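Local coordinates for protein putative 3-hydroxybutyryl-CoA dehydratase (Rhodopseudomonas palustris, PDB 3HIN) that probably acts as a crotonase-family lyase, interconverting short-chain 3-hydroxyacyl-CoA and enoyl-CoA thioesters by removing or adding water, at residues P108-L122 and A128-P142. Numbering follows the deposited sequence.
Sequences PVIAALKGAVIGGGL and AHIRVAEASAYYALP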
# COMPACT_ATOMS: atom_id res chain seq x y z
N PRO A 108 -22.11 15.81 -6.04
CA PRO A 108 -21.32 15.20 -7.12
C PRO A 108 -20.60 16.22 -8.00
O PRO A 108 -21.13 17.31 -8.27
CB PRO A 108 -22.33 14.48 -7.98
CG PRO A 108 -23.69 14.66 -7.30
CD PRO A 108 -23.54 15.42 -6.05
N VAL A 109 -19.42 15.82 -8.47
CA VAL A 109 -18.60 16.64 -9.37
C VAL A 109 -18.58 16.01 -10.76
O VAL A 109 -18.28 14.81 -10.92
CB VAL A 109 -17.20 16.73 -8.84
CG1 VAL A 109 -16.33 17.61 -9.76
CG2 VAL A 109 -17.22 17.28 -7.42
N ILE A 110 -18.90 16.85 -11.76
CA ILE A 110 -18.92 16.41 -13.13
C ILE A 110 -17.82 17.17 -13.86
O ILE A 110 -17.78 18.38 -13.79
CB ILE A 110 -20.35 16.69 -13.78
CG1 ILE A 110 -21.46 16.01 -12.95
CG2 ILE A 110 -20.42 16.22 -15.26
CD1 ILE A 110 -22.45 16.96 -12.40
N ALA A 111 -16.99 16.47 -14.62
CA ALA A 111 -15.95 17.14 -15.43
C ALA A 111 -16.36 17.12 -16.91
O ALA A 111 -16.69 16.06 -17.45
CB ALA A 111 -14.61 16.42 -15.23
N ALA A 112 -16.36 18.29 -17.55
CA ALA A 112 -16.69 18.41 -18.94
C ALA A 112 -15.38 18.36 -19.68
O ALA A 112 -14.54 19.25 -19.48
CB ALA A 112 -17.47 19.76 -19.18
N LEU A 113 -15.14 17.30 -20.46
CA LEU A 113 -13.83 17.12 -21.11
C LEU A 113 -13.81 17.49 -22.60
O LEU A 113 -14.72 17.17 -23.34
CB LEU A 113 -13.33 15.69 -20.89
CG LEU A 113 -13.44 15.18 -19.44
CD1 LEU A 113 -12.93 13.74 -19.44
CD2 LEU A 113 -12.63 16.02 -18.48
N LYS A 114 -12.81 18.23 -23.03
CA LYS A 114 -12.61 18.51 -24.47
C LYS A 114 -11.12 18.65 -24.68
O LYS A 114 -10.43 18.87 -23.72
CB LYS A 114 -13.29 19.84 -24.87
CG LYS A 114 -12.74 21.09 -24.15
CD LYS A 114 -13.68 22.28 -24.42
CE LYS A 114 -13.35 23.41 -23.46
NZ LYS A 114 -14.26 24.63 -23.60
N GLY A 115 -10.64 18.54 -25.93
CA GLY A 115 -9.25 18.81 -26.27
C GLY A 115 -8.35 18.04 -25.31
O GLY A 115 -8.65 16.95 -24.92
N ALA A 116 -7.26 18.64 -24.90
CA ALA A 116 -6.27 17.93 -24.09
C ALA A 116 -6.76 17.57 -22.68
O ALA A 116 -7.34 18.40 -21.97
CB ALA A 116 -4.93 18.75 -24.09
N VAL A 117 -6.62 16.29 -22.31
CA VAL A 117 -6.91 15.82 -20.92
C VAL A 117 -5.75 14.92 -20.60
O VAL A 117 -5.81 13.69 -20.73
CB VAL A 117 -8.22 15.01 -20.85
CG1 VAL A 117 -8.48 14.56 -19.40
CG2 VAL A 117 -9.50 15.85 -21.51
N ILE A 118 -4.63 15.53 -20.28
CA ILE A 118 -3.45 14.74 -20.22
C ILE A 118 -2.68 14.96 -18.93
O ILE A 118 -2.68 16.08 -18.40
CB ILE A 118 -2.53 14.93 -21.49
CG1 ILE A 118 -1.72 16.20 -21.42
CG2 ILE A 118 -3.33 14.94 -22.81
CD1 ILE A 118 -1.17 16.63 -22.90
N GLY A 119 -1.97 13.91 -18.44
CA GLY A 119 -1.10 14.08 -17.26
C GLY A 119 -1.97 14.45 -16.06
O GLY A 119 -3.05 13.86 -15.87
N GLY A 120 -1.55 15.48 -15.31
CA GLY A 120 -2.33 16.04 -14.22
C GLY A 120 -3.78 16.36 -14.55
O GLY A 120 -4.67 16.24 -13.71
N GLY A 121 -4.01 16.80 -15.78
CA GLY A 121 -5.37 17.06 -16.28
C GLY A 121 -6.17 15.79 -16.27
O GLY A 121 -7.33 15.81 -15.88
N LEU A 122 -5.54 14.66 -16.63
CA LEU A 122 -6.30 13.38 -16.56
C LEU A 122 -6.58 13.06 -15.07
O LEU A 122 -7.66 12.66 -14.71
CB LEU A 122 -5.53 12.25 -17.28
CG LEU A 122 -6.16 10.83 -17.36
CD1 LEU A 122 -7.60 10.97 -17.80
CD2 LEU A 122 -5.39 10.04 -18.40
N ALA A 128 -13.01 13.43 -10.42
CA ALA A 128 -14.43 13.74 -10.60
C ALA A 128 -15.22 12.45 -10.54
O ALA A 128 -14.67 11.37 -10.77
CB ALA A 128 -14.64 14.38 -11.91
N HIS A 129 -16.51 12.56 -10.24
CA HIS A 129 -17.38 11.40 -10.17
C HIS A 129 -17.91 10.95 -11.49
O HIS A 129 -18.09 9.77 -11.69
CB HIS A 129 -18.56 11.68 -9.23
CG HIS A 129 -18.10 12.14 -7.91
ND1 HIS A 129 -18.35 13.40 -7.43
CD2 HIS A 129 -17.26 11.55 -7.02
CE1 HIS A 129 -17.73 13.55 -6.27
NE2 HIS A 129 -17.07 12.44 -6.00
N ILE A 130 -18.24 11.91 -12.35
CA ILE A 130 -18.73 11.66 -13.73
C ILE A 130 -17.91 12.52 -14.69
O ILE A 130 -17.60 13.67 -14.40
CB ILE A 130 -20.18 12.06 -13.82
CG1 ILE A 130 -21.03 11.20 -12.87
CG2 ILE A 130 -20.76 12.07 -15.30
CD1 ILE A 130 -22.45 11.75 -12.73
N ARG A 131 -17.60 11.99 -15.85
CA ARG A 131 -16.88 12.74 -16.86
C ARG A 131 -17.79 12.67 -18.08
O ARG A 131 -18.40 11.59 -18.34
CB ARG A 131 -15.49 12.09 -17.13
CG ARG A 131 -14.39 12.32 -16.07
CD ARG A 131 -13.32 11.18 -16.04
NE ARG A 131 -14.00 9.94 -15.61
CZ ARG A 131 -14.42 9.71 -14.36
NH1 ARG A 131 -15.13 8.59 -14.07
NH2 ARG A 131 -14.14 10.57 -13.37
N VAL A 132 -17.89 13.79 -18.81
CA VAL A 132 -18.56 13.86 -20.09
C VAL A 132 -17.49 14.34 -21.06
O VAL A 132 -16.82 15.37 -20.80
CB VAL A 132 -19.73 14.87 -20.10
CG1 VAL A 132 -20.48 14.71 -21.38
CG2 VAL A 132 -20.66 14.64 -18.95
N ALA A 133 -17.31 13.57 -22.13
CA ALA A 133 -16.29 13.86 -23.12
C ALA A 133 -16.93 14.25 -24.46
O ALA A 133 -17.75 13.49 -25.00
CB ALA A 133 -15.33 12.68 -23.29
N GLU A 134 -16.59 15.48 -24.92
CA GLU A 134 -16.75 15.93 -26.32
C GLU A 134 -15.86 15.16 -27.31
O GLU A 134 -14.83 14.62 -26.89
CB GLU A 134 -16.28 17.40 -26.44
CG GLU A 134 -17.34 18.34 -26.44
CD GLU A 134 -16.89 19.78 -26.35
OE1 GLU A 134 -16.08 20.29 -27.18
OE2 GLU A 134 -17.45 20.40 -25.45
N ALA A 135 -16.17 15.18 -28.62
CA ALA A 135 -15.36 14.41 -29.56
C ALA A 135 -13.86 14.76 -29.52
O ALA A 135 -13.03 13.90 -29.79
CB ALA A 135 -15.87 14.57 -30.96
N SER A 136 -13.50 16.02 -29.21
CA SER A 136 -12.11 16.49 -29.33
C SER A 136 -11.23 16.04 -28.13
O SER A 136 -10.00 16.17 -28.16
CB SER A 136 -12.08 18.02 -29.40
OG SER A 136 -12.59 18.52 -28.14
N ALA A 137 -11.85 15.48 -27.09
CA ALA A 137 -11.10 15.19 -25.84
C ALA A 137 -10.14 14.08 -26.20
O ALA A 137 -10.49 13.16 -26.99
CB ALA A 137 -12.07 14.78 -24.72
N TYR A 138 -8.92 14.16 -25.67
CA TYR A 138 -7.97 13.07 -25.88
C TYR A 138 -7.13 12.90 -24.63
O TYR A 138 -6.89 13.88 -23.91
CB TYR A 138 -7.09 13.28 -27.13
CG TYR A 138 -6.26 14.55 -27.11
CD1 TYR A 138 -4.97 14.53 -26.65
CD2 TYR A 138 -6.78 15.77 -27.57
CE1 TYR A 138 -4.19 15.67 -26.63
CE2 TYR A 138 -5.99 16.95 -27.60
CZ TYR A 138 -4.70 16.87 -27.11
OH TYR A 138 -3.88 17.96 -27.07
N TYR A 139 -6.70 11.67 -24.37
CA TYR A 139 -6.17 11.25 -23.08
C TYR A 139 -4.76 10.70 -23.24
O TYR A 139 -4.45 9.99 -24.25
CB TYR A 139 -6.98 10.11 -22.51
CG TYR A 139 -8.45 10.40 -22.41
CD1 TYR A 139 -8.94 11.24 -21.39
CD2 TYR A 139 -9.35 9.89 -23.35
CE1 TYR A 139 -10.27 11.55 -21.29
CE2 TYR A 139 -10.74 10.20 -23.28
CZ TYR A 139 -11.17 11.00 -22.22
OH TYR A 139 -12.49 11.32 -22.09
N ALA A 140 -3.89 11.08 -22.30
CA ALA A 140 -2.54 10.61 -22.32
C ALA A 140 -1.86 10.85 -21.00
O ALA A 140 -2.24 11.77 -20.23
CB ALA A 140 -1.73 11.30 -23.42
N LEU A 141 -0.84 10.03 -20.76
CA LEU A 141 0.08 10.23 -19.66
C LEU A 141 1.50 10.34 -20.20
O LEU A 141 2.24 9.36 -20.19
CB LEU A 141 -0.01 9.08 -18.69
CG LEU A 141 -1.37 9.01 -18.03
CD1 LEU A 141 -1.46 7.58 -17.48
CD2 LEU A 141 -1.59 10.05 -16.96
N PRO A 142 1.89 11.53 -20.68
CA PRO A 142 3.20 11.71 -21.36
C PRO A 142 4.39 11.76 -20.41
O PRO A 142 5.52 11.85 -20.85
CB PRO A 142 3.03 13.09 -21.99
CG PRO A 142 2.32 13.82 -20.89
CD PRO A 142 1.16 12.81 -20.65
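Leu-113 and Tyr-139 meet at about a right angle inside a beta-alpha-beta unit of the crotonase fold, whose helix 120-127 carries the chain from strand 116-118 over to strand 130-134. Strand 109-113 runs parallel to 130-134, and 116-118 to 138-140, with a register shift of two where the chains bend from one sheet into the other. Backbone bonds such as Leu-113 N to Val-132 O hold the ladders. The tight part lies in this bend. CD1 of Leu-113 reaches the edge of the Tyr-139 ring, 3.6 Å from OH, and packs against CB of Arg-131. Methyls of Val-117, alongside the ring, and Leu-122, crossing it, pack against Tyr-139 CD1; the ring also stacks on Phe-187. Where the first strand pair begins, the methyls of Ala-111 and Ala-128 pack together, CB to CB 3.9 Å.

The turn side is looser and more polar. Lys-114 and Glu-134 run side by side, but their charged ends go elsewhere, NZ to Gly-66 O and OE2 to Ala-197 N. Ser-136 OG, on a type I turn, accepts a hydrogen bond from Gly-115 N (2.9 Å); lacking CB, this glycine readily takes up its positive phi (51°). With chi1 at 59°, the partly exposed Tyr-138 swings its ring back over the neighbouring strand, where one face receives Ala-116 CA, 3.8 Å from the ring centroid. At the far end, histidine suits by bonding at both ring nitrogens: His-129 NE2 to Gln-103 O, while ND1 accepts an almost straight (171°) in-plane hydrogen bond from Val-109 N at 2.8 Å.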